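PDB 1DVP: hepatocyte growth factor-regulated tyrosine kinase substrate from Drosophila melanogaster, which takes part in endosome membrane invagination and multivesicular body formation, binds ubiquitin, and promotes degradation of activated tyrosine kinase receptors. Local coordinates for residues Pro24-Ile29 / Leu63-Ser68; Arg162-Cys167 / Val186-Cys191; Leu109-Ala114 / Asp128-Leu133; Thr39-Phe44 / His78-Thr83. All coordinates share one frame; numbering follows the deposited sequence.

Contact 1: residues Pro24-Ile29 / Leu63-Ser68; sequences PSILLI and LLVLES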
loop_
_atom_site.group_PDB
_atom_site.type_symbol
_atom_site.label_atom_id
_atom_site.label_comp_id
_atom_site.label_asym_id
_atom_site.label_seq_id
_atom_site.Cartn_x
_atom_site.Cartn_y
_atom_site.Cartn_z
ATOM N N PRO A 24 -9.671 -16.425 10.678
ATOM C CA PRO A 24 -10.599 -15.432 11.236
ATOM C C PRO A 24 -10.913 -15.698 12.721
ATOM O O PRO A 24 -10.904 -14.766 13.520
ATOM C CB PRO A 24 -11.844 -15.570 10.337
ATOM C CG PRO A 24 -11.215 -15.903 8.983
ATOM C CD PRO A 24 -10.162 -16.955 9.392
ATOM N N SER A 25 -11.157 -16.944 13.099
ATOM C CA SER A 25 -11.456 -17.282 14.515
ATOM C C SER A 25 -10.191 -17.157 15.365
ATOM O O SER A 25 -10.229 -16.776 16.534
ATOM C CB SER A 25 -11.991 -18.731 14.673
ATOM O OG SER A 25 -13.241 -18.925 14.003
ATOM N N ILE A 26 -9.051 -17.500 14.783
ATOM C CA ILE A 26 -7.819 -17.405 15.539
ATOM C C ILE A 26 -7.458 -15.925 15.865
ATOM O O ILE A 26 -6.994 -15.608 16.984
ATOM C CB ILE A 26 -6.663 -18.107 14.778
ATOM C CG1 ILE A 26 -6.902 -19.639 14.788
ATOM C CG2 ILE A 26 -5.347 -17.770 15.438
ATOM C CD1 ILE A 26 -5.948 -20.471 13.836
ATOM N N LEU A 27 -7.660 -15.050 14.885
ATOM C CA LEU A 27 -7.396 -13.639 15.039
ATOM C C LEU A 27 -8.404 -13.062 16.072
ATOM O O LEU A 27 -8.059 -12.175 16.864
ATOM C CB LEU A 27 -7.472 -12.939 13.656
ATOM C CG LEU A 27 -6.334 -13.427 12.704
ATOM C CD1 LEU A 27 -6.397 -12.715 11.365
ATOM C CD2 LEU A 27 -4.946 -13.223 13.392
ATOM N N LEU A 28 -9.644 -13.567 16.055
ATOM C CA LEU A 28 -10.662 -13.143 17.047
ATOM C C LEU A 28 -10.184 -13.547 18.475
ATOM O O LEU A 28 -10.327 -12.769 19.434
ATOM C CB LEU A 28 -12.018 -13.810 16.738
ATOM C CG LEU A 28 -12.952 -13.148 15.720
ATOM C CD1 LEU A 28 -14.202 -14.023 15.486
ATOM C CD2 LEU A 28 -13.423 -11.723 16.294
ATOM N N ILE A 29 -9.634 -14.752 18.619
ATOM C CA ILE A 29 -9.118 -15.217 19.905
ATOM C C ILE A 29 -8.015 -14.257 20.385
ATOM O O ILE A 29 -8.070 -13.779 21.504
ATOM C CB ILE A 29 -8.606 -16.705 19.826
ATOM C CG1 ILE A 29 -9.812 -17.646 19.779
ATOM C CG2 ILE A 29 -7.710 -17.065 21.079
ATOM C CD1 ILE A 29 -9.483 -19.063 19.523
ATOM N N LEU A 63 -2.539 -26.370 18.772
ATOM C CA LEU A 63 -1.141 -25.958 18.879
ATOM C C LEU A 63 -0.922 -24.690 18.043
ATOM O O LEU A 63 -0.123 -23.828 18.407
ATOM C CB LEU A 63 -0.190 -27.076 18.405
ATOM C CG LEU A 63 -0.164 -28.277 19.358
ATOM C CD1 LEU A 63 0.766 -29.359 18.853
ATOM C CD2 LEU A 63 0.290 -27.798 20.748
ATOM N N LEU A 64 -1.617 -24.609 16.907
ATOM C CA LEU A 64 -1.549 -23.441 16.041
ATOM C C LEU A 64 -2.174 -22.252 16.812
ATOM O O LEU A 64 -1.646 -21.137 16.786
ATOM C CB LEU A 64 -2.335 -23.712 14.750
ATOM C CG LEU A 64 -2.360 -22.546 13.762
ATOM C CD1 LEU A 64 -0.928 -22.100 13.395
ATOM C CD2 LEU A 64 -3.130 -22.946 12.526
ATOM N N VAL A 65 -3.291 -22.486 17.505
ATOM C CA VAL A 65 -3.914 -21.415 18.272
ATOM C C VAL A 65 -2.891 -20.919 19.301
ATOM O O VAL A 65 -2.704 -19.719 19.499
ATOM C CB VAL A 65 -5.227 -21.912 18.984
ATOM C CG1 VAL A 65 -5.760 -20.851 19.984
ATOM C CG2 VAL A 65 -6.277 -22.222 17.926
ATOM N N LEU A 66 -2.221 -21.861 19.948
ATOM C CA LEU A 66 -1.211 -21.537 20.949
ATOM C C LEU A 66 -0.054 -20.719 20.365
ATOM O O LEU A 66 0.378 -19.746 20.952
ATOM C CB LEU A 66 -0.671 -22.841 21.553
ATOM C CG LEU A 66 -0.279 -22.843 23.046
ATOM C CD1 LEU A 66 0.712 -24.011 23.242
ATOM C CD2 LEU A 66 0.324 -21.501 23.523
ATOM N N GLU A 67 0.447 -21.111 19.207
ATOM C CA GLU A 67 1.531 -20.385 18.563
ATOM C C GLU A 67 1.126 -18.918 18.334
ATOM O O GLU A 67 1.916 -17.992 18.534
ATOM C CB GLU A 67 1.858 -21.054 17.240
ATOM C CG GLU A 67 2.911 -20.345 16.358
ATOM C CD GLU A 67 3.079 -21.092 15.027
ATOM O OE1 GLU A 67 2.442 -22.176 14.895
ATOM O OE2 GLU A 67 3.814 -20.622 14.127
ATOM N N SER A 68 -0.128 -18.738 17.919
ATOM C CA SER A 68 -0.676 -17.422 17.627
ATOM C C SER A 68 -0.841 -16.502 18.808
ATOM O O SER A 68 -0.554 -15.316 18.681
ATOM C CB SER A 68 -2.029 -17.549 16.909
ATOM O OG SER A 68 -1.855 -18.226 15.700
#

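Contact 2: residues Arg162-Cys167 / Val186-Cys191; sequences RVCHRC and VFCGQC. With ZN (zinc ion), chain B.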
loop_
_atom_site.group_PDB
_atom_site.type_symbol
_atom_site.label_atom_id
_atom_site.label_comp_id
_atom_site.label_asym_id
_atom_site.label_seq_id
_atom_site.Cartn_x
_atom_site.Cartn_y
_atom_site.Cartn_z
ATOM N N ARG A 162 12.216 4.002 -6.454
ATOM C CA ARG A 162 12.095 4.436 -7.825
ATOM C C ARG A 162 12.334 3.325 -8.833
ATOM O O ARG A 162 12.201 3.562 -10.034
ATOM C CB ARG A 162 13.038 5.593 -8.097
ATOM N N VAL A 163 12.698 2.140 -8.335
ATOM C CA VAL A 163 12.899 0.998 -9.192
ATOM C C VAL A 163 12.174 -0.184 -8.603
ATOM O O VAL A 163 11.903 -0.232 -7.387
ATOM C CB VAL A 163 14.420 0.665 -9.440
ATOM C CG1 VAL A 163 15.094 1.877 -10.000
ATOM C CG2 VAL A 163 15.142 0.130 -8.176
ATOM N N CYS A 164 11.789 -1.124 -9.455
ATOM C CA CYS A 164 11.104 -2.330 -8.957
ATOM C C CYS A 164 12.050 -3.134 -8.044
ATOM O O CYS A 164 13.101 -3.494 -8.505
ATOM C CB CYS A 164 10.716 -3.253 -10.090
ATOM S SG CYS A 164 10.350 -4.921 -9.459
ATOM N N HIS A 165 11.642 -3.470 -6.797
ATOM C CA HIS A 165 12.517 -4.162 -5.846
ATOM C C HIS A 165 13.168 -5.449 -6.410
ATOM O O HIS A 165 14.332 -5.755 -6.136
ATOM C CB HIS A 165 11.704 -4.533 -4.589
ATOM C CG HIS A 165 12.523 -5.083 -3.455
ATOM N ND1 HIS A 165 13.468 -4.331 -2.785
ATOM C CD2 HIS A 165 12.518 -6.298 -2.860
ATOM C CE1 HIS A 165 14.015 -5.062 -1.832
ATOM N NE2 HIS A 165 13.458 -6.262 -1.858
ATOM N N ARG A 166 12.407 -6.198 -7.192
ATOM C CA ARG A 166 12.925 -7.432 -7.712
ATOM C C ARG A 166 13.791 -7.324 -8.959
ATOM O O ARG A 166 14.978 -7.730 -8.944
ATOM C CB ARG A 166 11.771 -8.453 -7.962
ATOM C CG ARG A 166 12.258 -9.903 -8.297
ATOM C CD ARG A 166 11.062 -10.845 -8.513
ATOM N NE ARG A 166 11.357 -12.291 -8.667
ATOM C CZ ARG A 166 11.692 -13.127 -7.668
ATOM N NH1 ARG A 166 11.835 -12.720 -6.404
ATOM N NH2 ARG A 166 11.793 -14.425 -7.923
ATOM N N CYS A 167 13.232 -6.760 -10.031
ATOM C CA CYS A 167 14.001 -6.736 -11.285
ATOM C C CYS A 167 14.797 -5.471 -11.519
ATOM O O CYS A 167 15.637 -5.433 -12.400
ATOM C CB CYS A 167 13.050 -7.003 -12.448
ATOM S SG CYS A 167 11.998 -5.580 -12.953
ATOM N N VAL A 186 7.755 -2.253 -3.232
ATOM C CA VAL A 186 7.129 -1.778 -4.485
ATOM C C VAL A 186 7.846 -2.563 -5.565
ATOM O O VAL A 186 9.047 -2.816 -5.425
ATOM C CB VAL A 186 7.310 -0.246 -4.793
ATOM C CG1 VAL A 186 6.372 0.591 -3.880
ATOM C CG2 VAL A 186 8.734 0.161 -4.555
ATOM N N PHE A 187 7.068 -2.947 -6.577
ATOM C CA PHE A 187 7.477 -3.738 -7.733
ATOM C C PHE A 187 6.695 -3.273 -8.966
ATOM O O PHE A 187 5.647 -2.570 -8.844
ATOM C CB PHE A 187 7.099 -5.225 -7.524
ATOM C CG PHE A 187 7.631 -5.833 -6.243
ATOM C CD1 PHE A 187 7.019 -5.607 -5.000
ATOM C CD2 PHE A 187 8.740 -6.674 -6.284
ATOM C CE1 PHE A 187 7.502 -6.209 -3.814
ATOM C CE2 PHE A 187 9.235 -7.268 -5.136
ATOM C CZ PHE A 187 8.605 -7.033 -3.870
ATOM N N CYS A 188 7.197 -3.682 -10.133
ATOM C CA CYS A 188 6.540 -3.416 -11.395
ATOM C C CYS A 188 5.375 -4.460 -11.458
ATOM O O CYS A 188 5.285 -5.373 -10.653
ATOM C CB CYS A 188 7.484 -3.642 -12.587
ATOM S SG CYS A 188 8.035 -5.367 -12.763
ATOM N N GLY A 189 4.459 -4.243 -12.378
ATOM C CA GLY A 189 3.309 -5.117 -12.541
ATOM C C GLY A 189 3.734 -6.541 -12.945
ATOM O O GLY A 189 3.148 -7.491 -12.451
ATOM N N GLN A 190 4.759 -6.703 -13.794
ATOM C CA GLN A 190 5.189 -8.042 -14.163
ATOM C C GLN A 190 5.856 -8.791 -13.038
ATOM O O GLN A 190 5.886 -9.990 -13.097
ATOM C CB GLN A 190 6.130 -8.069 -15.400
ATOM C CG GLN A 190 5.531 -7.328 -16.515
ATOM C CD GLN A 190 6.533 -7.144 -17.609
ATOM O OE1 GLN A 190 6.797 -8.069 -18.379
ATOM N NE2 GLN A 190 7.150 -5.984 -17.651
ATOM N N CYS A 191 6.402 -8.118 -12.017
ATOM C CA CYS A 191 6.933 -8.890 -10.890
ATOM C C CYS A 191 5.874 -9.144 -9.782
ATOM O O CYS A 191 6.195 -9.752 -8.784
ATOM C CB CYS A 191 8.145 -8.196 -10.251
ATOM S SG CYS A 191 9.670 -8.310 -11.302
HETATM ZN ZN ZN B . 9.888 -5.968 -11.700
#

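Contact 3: residues Leu109-Ala114 / Asp128-Leu133; sequences LVQTWA and DTMTIL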
loop_
_atom_site.group_PDB
_atom_site.type_symbol
_atom_site.label_atom_id
_atom_site.label_comp_id
_atom_site.label_asym_id
_atom_site.label_seq_id
_atom_site.Cartn_x
_atom_site.Cartn_y
_atom_site.Cartn_z
ATOM N N LEU A 109 7.626 -25.744 17.872
ATOM C CA LEU A 109 7.261 -24.600 18.714
ATOM C C LEU A 109 8.276 -24.403 19.832
ATOM O O LEU A 109 8.715 -23.291 20.096
ATOM C CB LEU A 109 5.841 -24.771 19.299
ATOM C CG LEU A 109 4.676 -24.791 18.271
ATOM C CD1 LEU A 109 3.354 -24.921 18.993
ATOM C CD2 LEU A 109 4.655 -23.531 17.425
ATOM N N VAL A 110 8.653 -25.498 20.484
ATOM C CA VAL A 110 9.644 -25.415 21.557
ATOM C C VAL A 110 10.912 -24.719 21.070
ATOM O O VAL A 110 11.429 -23.869 21.741
ATOM C CB VAL A 110 10.038 -26.805 22.053
ATOM C CG1 VAL A 110 11.374 -26.704 22.873
ATOM C CG2 VAL A 110 8.915 -27.398 22.885
ATOM N N GLN A 111 11.393 -25.103 19.889
ATOM C CA GLN A 111 12.603 -24.555 19.272
ATOM C C GLN A 111 12.376 -23.121 18.806
ATOM O O GLN A 111 13.234 -22.240 18.985
ATOM C CB GLN A 111 13.016 -25.447 18.086
ATOM C CG GLN A 111 14.084 -24.864 17.199
ATOM C CD GLN A 111 14.471 -25.788 16.044
ATOM O OE1 GLN A 111 13.665 -26.060 15.137
ATOM N NE2 GLN A 111 15.703 -26.291 16.084
ATOM N N THR A 112 11.216 -22.874 18.192
ATOM C CA THR A 112 10.902 -21.520 17.760
ATOM C C THR A 112 10.933 -20.627 18.981
ATOM O O THR A 112 11.509 -19.548 18.977
ATOM C CB THR A 112 9.488 -21.419 17.168
ATOM O OG1 THR A 112 9.452 -22.115 15.912
ATOM C CG2 THR A 112 9.112 -19.905 16.992
ATOM N N TRP A 113 10.293 -21.096 20.036
ATOM C CA TRP A 113 10.237 -20.308 21.244
ATOM C C TRP A 113 11.605 -20.156 21.918
ATOM O O TRP A 113 11.902 -19.115 22.518
ATOM C CB TRP A 113 9.201 -20.923 22.186
ATOM C CG TRP A 113 7.775 -20.814 21.630
ATOM C CD1 TRP A 113 7.302 -19.835 20.798
ATOM C CD2 TRP A 113 6.654 -21.640 21.958
ATOM N NE1 TRP A 113 5.958 -19.997 20.590
ATOM C CE2 TRP A 113 5.522 -21.093 21.291
ATOM C CE3 TRP A 113 6.477 -22.781 22.758
ATOM C CZ2 TRP A 113 4.232 -21.656 21.402
ATOM C CZ3 TRP A 113 5.174 -23.344 22.866
ATOM C CH2 TRP A 113 4.082 -22.776 22.192
ATOM N N ALA A 114 12.433 -21.196 21.823
ATOM C CA ALA A 114 13.762 -21.118 22.416
ATOM C C ALA A 114 14.519 -19.982 21.742
ATOM O O ALA A 114 15.118 -19.154 22.421
ATOM C CB ALA A 114 14.515 -22.456 22.243
ATOM N N ASP A 128 16.002 -24.829 27.975
ATOM C CA ASP A 128 16.458 -26.028 28.666
ATOM C C ASP A 128 15.652 -27.272 28.322
ATOM O O ASP A 128 16.214 -28.372 28.209
ATOM C CB ASP A 128 16.440 -25.770 30.161
ATOM C CG ASP A 128 17.492 -24.771 30.568
ATOM O OD1 ASP A 128 17.224 -23.984 31.492
ATOM O OD2 ASP A 128 18.591 -24.776 29.960
ATOM N N THR A 129 14.340 -27.099 28.162
ATOM C CA THR A 129 13.478 -28.207 27.797
ATOM C C THR A 129 13.987 -28.727 26.468
ATOM O O THR A 129 13.927 -29.912 26.193
ATOM C CB THR A 129 12.010 -27.763 27.619
ATOM O OG1 THR A 129 11.462 -27.404 28.894
ATOM C CG2 THR A 129 11.172 -28.892 27.005
ATOM N N MET A 130 14.490 -27.838 25.628
ATOM C CA MET A 130 14.999 -28.309 24.362
ATOM C C MET A 130 16.302 -29.053 24.612
ATOM O O MET A 130 16.567 -30.075 23.981
ATOM C CB MET A 130 15.234 -27.160 23.393
ATOM C CG MET A 130 15.453 -27.659 21.974
ATOM S SD MET A 130 15.588 -26.377 20.718
ATOM C CE MET A 130 16.181 -27.253 19.346
ATOM N N THR A 131 17.105 -28.543 25.539
ATOM C CA THR A 131 18.377 -29.170 25.883
ATOM C C THR A 131 18.099 -30.641 26.180
ATOM O O THR A 131 18.651 -31.545 25.559
ATOM C CB THR A 131 18.986 -28.522 27.150
ATOM O OG1 THR A 131 18.935 -27.094 27.039
ATOM C CG2 THR A 131 20.426 -28.943 27.311
ATOM N N ILE A 132 17.203 -30.850 27.130
ATOM C CA ILE A 132 16.805 -32.171 27.564
ATOM C C ILE A 132 16.191 -33.033 26.462
ATOM O O ILE A 132 16.405 -34.236 26.419
ATOM C CB ILE A 132 15.800 -32.052 28.702
ATOM C CG1 ILE A 132 16.417 -31.229 29.836
ATOM C CG2 ILE A 132 15.373 -33.424 29.151
ATOM C CD1 ILE A 132 15.547 -31.098 31.073
ATOM N N LEU A 133 15.407 -32.416 25.583
ATOM C CA LEU A 133 14.773 -33.138 24.491
ATOM C C LEU A 133 15.807 -33.461 23.419
ATOM O O LEU A 133 15.742 -34.514 22.790
ATOM C CB LEU A 133 13.622 -32.306 23.895
ATOM C CG LEU A 133 12.359 -32.116 24.751
ATOM C CD1 LEU A 133 11.666 -30.827 24.359
ATOM C CD2 LEU A 133 11.417 -33.305 24.579
#

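Contact 4: residues Thr39-Phe44 / His78-Thr83; sequences TPKNAF and HEEVFT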
loop_
_atom_site.group_PDB
_atom_site.type_symbol
_atom_site.label_atom_id
_atom_site.label_comp_id
_atom_site.label_asym_id
_atom_site.label_seq_id
_atom_site.Cartn_x
_atom_site.Cartn_y
_atom_site.Cartn_z
ATOM N N THR A 39 -9.106 -13.995 30.207
ATOM C CA THR A 39 -7.768 -13.970 30.778
ATOM C C THR A 39 -6.811 -14.957 30.116
ATOM O O THR A 39 -7.230 -15.940 29.504
ATOM C CB THR A 39 -7.765 -14.294 32.319
ATOM O OG1 THR A 39 -7.852 -15.710 32.516
ATOM C CG2 THR A 39 -8.939 -13.585 33.018
ATOM N N PRO A 40 -5.500 -14.685 30.221
ATOM C CA PRO A 40 -4.470 -15.559 29.649
ATOM C C PRO A 40 -4.574 -16.952 30.291
ATOM O O PRO A 40 -4.343 -17.968 29.651
ATOM C CB PRO A 40 -3.171 -14.838 30.021
ATOM C CG PRO A 40 -3.573 -13.385 29.937
ATOM C CD PRO A 40 -4.918 -13.387 30.626
ATOM N N LYS A 41 -4.935 -16.992 31.568
ATOM C CA LYS A 41 -5.046 -18.272 32.257
ATOM C C LYS A 41 -6.187 -19.108 31.758
ATOM O O LYS A 41 -6.020 -20.288 31.468
ATOM C CB LYS A 41 -5.208 -18.069 33.754
ATOM C CG LYS A 41 -4.753 -19.271 34.551
ATOM C CD LYS A 41 -4.327 -18.840 35.945
ATOM C CE LYS A 41 -5.512 -18.474 36.743
ATOM N NZ LYS A 41 -6.316 -19.700 36.939
ATOM N N ASN A 42 -7.356 -18.498 31.665
ATOM C CA ASN A 42 -8.528 -19.216 31.193
ATOM C C ASN A 42 -8.337 -19.651 29.725
ATOM O O ASN A 42 -8.714 -20.764 29.336
ATOM C CB ASN A 42 -9.783 -18.333 31.370
ATOM C CG ASN A 42 -10.269 -18.288 32.831
ATOM O OD1 ASN A 42 -11.067 -17.420 33.214
ATOM N ND2 ASN A 42 -9.786 -19.213 33.637
ATOM N N ALA A 43 -7.744 -18.781 28.915
ATOM C CA ALA A 43 -7.514 -19.124 27.513
ATOM C C ALA A 43 -6.576 -20.306 27.396
ATOM O O ALA A 43 -6.854 -21.254 26.656
ATOM C CB ALA A 43 -6.944 -17.969 26.775
ATOM N N PHE A 44 -5.476 -20.261 28.141
ATOM C CA PHE A 44 -4.505 -21.331 28.065
ATOM C C PHE A 44 -4.997 -22.684 28.559
ATOM O O PHE A 44 -4.555 -23.717 28.049
ATOM C CB PHE A 44 -3.215 -20.950 28.793
ATOM C CG PHE A 44 -2.106 -21.937 28.592
ATOM C CD1 PHE A 44 -1.866 -22.474 27.337
ATOM C CD2 PHE A 44 -1.266 -22.299 29.649
ATOM C CE1 PHE A 44 -0.812 -23.344 27.132
ATOM C CE2 PHE A 44 -0.202 -23.175 29.448
ATOM C CZ PHE A 44 0.024 -23.699 28.183
ATOM N N HIS A 78 2.874 -14.770 27.635
ATOM C CA HIS A 78 4.194 -15.360 27.823
ATOM C C HIS A 78 4.420 -15.810 29.257
ATOM O O HIS A 78 4.988 -16.863 29.514
ATOM C CB HIS A 78 5.270 -14.354 27.412
ATOM C CG HIS A 78 5.147 -13.897 25.985
ATOM N ND1 HIS A 78 5.834 -12.810 25.488
ATOM C CD2 HIS A 78 4.434 -14.401 24.947
ATOM C CE1 HIS A 78 5.550 -12.667 24.205
ATOM N NE2 HIS A 78 4.707 -13.620 23.854
ATOM N N GLU A 79 3.947 -15.014 30.195
ATOM C CA GLU A 79 4.125 -15.344 31.595
ATOM C C GLU A 79 3.233 -16.490 32.025
ATOM O O GLU A 79 3.638 -17.311 32.849
ATOM C CB GLU A 79 3.867 -14.101 32.435
ATOM C CG GLU A 79 4.938 -13.062 32.207
ATOM C CD GLU A 79 4.492 -11.657 32.538
ATOM O OE1 GLU A 79 5.269 -10.725 32.237
ATOM O OE2 GLU A 79 3.376 -11.477 33.086
ATOM N N GLU A 80 2.034 -16.557 31.461
ATOM C CA GLU A 80 1.104 -17.619 31.793
ATOM C C GLU A 80 1.613 -18.925 31.242
ATOM O O GLU A 80 1.528 -19.957 31.899
ATOM C CB GLU A 80 -0.277 -17.371 31.166
ATOM C CG GLU A 80 -1.191 -18.607 31.225
ATOM C CD GLU A 80 -1.731 -18.878 32.623
ATOM O OE1 GLU A 80 -2.042 -20.045 32.957
ATOM O OE2 GLU A 80 -1.859 -17.909 33.397
ATOM N N VAL A 81 2.149 -18.855 30.027
ATOM C CA VAL A 81 2.629 -20.025 29.310
ATOM C C VAL A 81 4.005 -20.647 29.634
ATOM O O VAL A 81 4.085 -21.851 29.921
ATOM C CB VAL A 81 2.580 -19.748 27.781
ATOM C CG1 VAL A 81 3.238 -20.868 27.025
ATOM C CG2 VAL A 81 1.126 -19.560 27.325
ATOM N N PHE A 82 5.069 -19.844 29.565
ATOM C CA PHE A 82 6.424 -20.341 29.763
ATOM C C PHE A 82 6.889 -20.444 31.211
ATOM O O PHE A 82 7.720 -19.658 31.685
ATOM C CB PHE A 82 7.404 -19.485 28.946
ATOM C CG PHE A 82 7.070 -19.435 27.474
ATOM C CD1 PHE A 82 6.793 -18.229 26.852
ATOM C CD2 PHE A 82 6.996 -20.607 26.723
ATOM C CE1 PHE A 82 6.443 -18.188 25.495
ATOM C CE2 PHE A 82 6.647 -20.581 25.366
ATOM C CZ PHE A 82 6.371 -19.380 24.751
ATOM N N THR A 83 6.310 -21.400 31.917
ATOM C CA THR A 83 6.697 -21.648 33.276
ATOM C C THR A 83 7.365 -23.013 33.243
ATOM O O THR A 83 7.340 -23.732 32.231
ATOM C CB THR A 83 5.491 -21.729 34.238
ATOM O OG1 THR A 83 4.628 -22.804 33.855
ATOM C CG2 THR A 83 4.720 -20.429 34.249
HETATM O O HOH W 1 -4.070 -21.999 32.259
#

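Contact 1: residues Pro24-Ile29 / Leu63-Ser68
I26 on helix 23-34 reaches L64, V65 and S68 on helix 56-72, joining two helices of the VHS superhelix across a buried interface. The segment axes pass 10.0 Å apart with a signed crossing angle of -45°, and the backbones come nearest at I26 and V65, whose CA atoms are 6.2 Å apart.

The apolar part is a set of methyl and methylene contacts. I26 CG1 lies beside the backbone N (chi1 -70°) with the chain extended beyond it, which sends CD1 across L64 at about a right angle, 4.0 Å from L64 CD2. Behind that tip, I26 CG1 rests on V65 CG2 at 4.1 Å. One turn later I29 CD1 meets the other methyl, V65 CG1, at 4.2 Å, giving each branch of V65 its own isoleucine.

Packing continues beyond the pair: I29 also meets F6 of helix 5-14, and V65 meets I47 of helix 40-51. L27 and L28 instead pack on F173 and T174 of the second subunit.

No hydrogen bond crosses between the segments. The polar side chain that does approach is met by carbon: I26 CG2, anti to the backbone N, lies 3.5 Å from S68 OG and 3.6 Å from S68 CB.

Contact 2: residues Arg162-Cys167 / Val186-Cys191
The F187 ring carries H165 CB over one face, a CH-pi contact with CB 4.1 Å from the F187 ring centroid and 25° off the ring normal, displaced toward the rim. R166 CB comes to the edge of the same ring, in its plane beside CD2. The H165 imidazole stands nearly perpendicular to the F187 ring, planes at 86°, in an oblique pairing, and C164 SG makes an oblique sulfur-aromatic contact.

Beside this ring lies a Cys4 site of the FYVE zinc finger, built from two CxxC pairs. The zinc ion is held by C164 SG at 2.5 Å, C167 SG at 2.5 Å, C188 SG at 2.2 Å and C191 SG at 2.4 Å. Two backbone amides converge on C164 SG: C188 N donates to it across the segments at 3.5 Å, and C167 N from its own loop, also at 3.5 Å. Alongside, H165 N donates to V186 O at 3.0 Å in the carbonyl plane, fixing the first CxxC loop to strand 186-187.

F187 also touches C210, a ligand of the second zinc ion, and therefore packs between the two metal sites. Four sulfur-zinc bonds tie the two CxxC loops together, consistent with a small finger held by metal rather than by a large apolar core, and the two N-H donors would probably offset part of the negative charge on the C164 sulfur.

Contact 3: residues Leu109-Ala114 / Asp128-Leu133
M130 on helix 125-135 reaches across V110 and Q111 on helix 100-116, and these three residues form the dense centre of the contact. The M130 chain leaves with CG anti to the backbone N (chi1 -167°) and stays extended to its methyl, which places CB by V110 and carries SD and CE out to Q111. M130 CB touches V110 CG1 at 3.9 Å. Further out, M130 SD lies 3.8 Å from both Q111 CA and Q111 CB, and M130 CE rests 3.8 Å from Q111 CG. Q111 is itself extended, and the two side chains cross obliquely, M130 SD and CE lying against Q111 CB and CG. F140, from the loop that follows, packs on both M130 and Q111.

The margins are slacker. L133 CD1 stays 4.4 Å from V110 CG1; L133 also packs on S91, L94 and E95 of helix 84-96. At the other margin, A114 CB stands 4.3 Å from M130 SD, and A114 is already partly exposed. Beyond it the outer side of helix 125-135, with T131 and I132, is open to solvent. No hydrogen bond links the segments, and the cohesion between them is apolar.

The segment axes approach to 9.6 Å with 134° between their N-to-C directions, a steeply inclined antiparallel pair. Such successive helices, each set at an angle to the one before, are typical of the VHS superhelix, here at its last two helices before the chain leads toward the FYVE finger.

Contact 4: residues Thr39-Phe44 / His78-Thr83
The capped start of helix 40-51 in the VHS superhelix receives the last turn of helix 74-81, with P40, K41 and F44 meeting E80 and V81. T39 is the N-cap: its OG1 accepts from N42 N at 3.0 Å in a nearly straight bond, fixing the first turn against which E80 lies.

E80 carries the polar half of the contact. Its chain bends at chi2 (74°), which folds the carboxylate over the K41 backbone and brings E80 CD to 3.4 Å from K41 CA. E80 CG meanwhile lies 3.6 Å from P40 O, and E80 CB meets P40 CB. No direct hydrogen bond joins the segments. Instead a water donates to K41 O at 2.7 Å and to E80 OE1 at 2.9 Å, bridging the carbonyl and the carboxylate. K41 presents its methylenes to the carboxylate, but its chain bends twice toward the tip, leaving K41 NZ 5.9 Å from E80 OE1. This spacing makes no salt bridge, although attraction between the opposite charges may still contribute.

The apolar half is buried and belongs to F44 and V81. F44 CB packs on E80 CG, and the F44 ring continues to N86 and F90 of helix 84-96, where F90 also touches V81. After V81 the chain turns at F82, the centre of an inverse gamma turn, and T83 caps the next helix through N86 N. V81 CG2 sits over the centre of the F44 ring in a CH-pi contact, 4.1 Å from the centroid and 5° off the ring normal.

In the fold
From the N terminus, contact 1 opens on helix 23-34 and contact 4 on helix 40-51; contact 1 then closes on helix 56-72 and contact 4 on helix 74-81, so their loops cross. Each brackets 33 intervening residues, and they touch where L66 packs on F44. Contact 3 follows in series, pairing helices 100-116 and 125-135 over a short loop. Its W113 reaches back to L66 in contact 1 and to F82 in contact 4, tying the three into one VHS helical body. Contact 2 comes last and stands apart in the FYVE finger, its nearest atoms about 22 Å from contact 1, closing a loop within that separate zinc-bound domain.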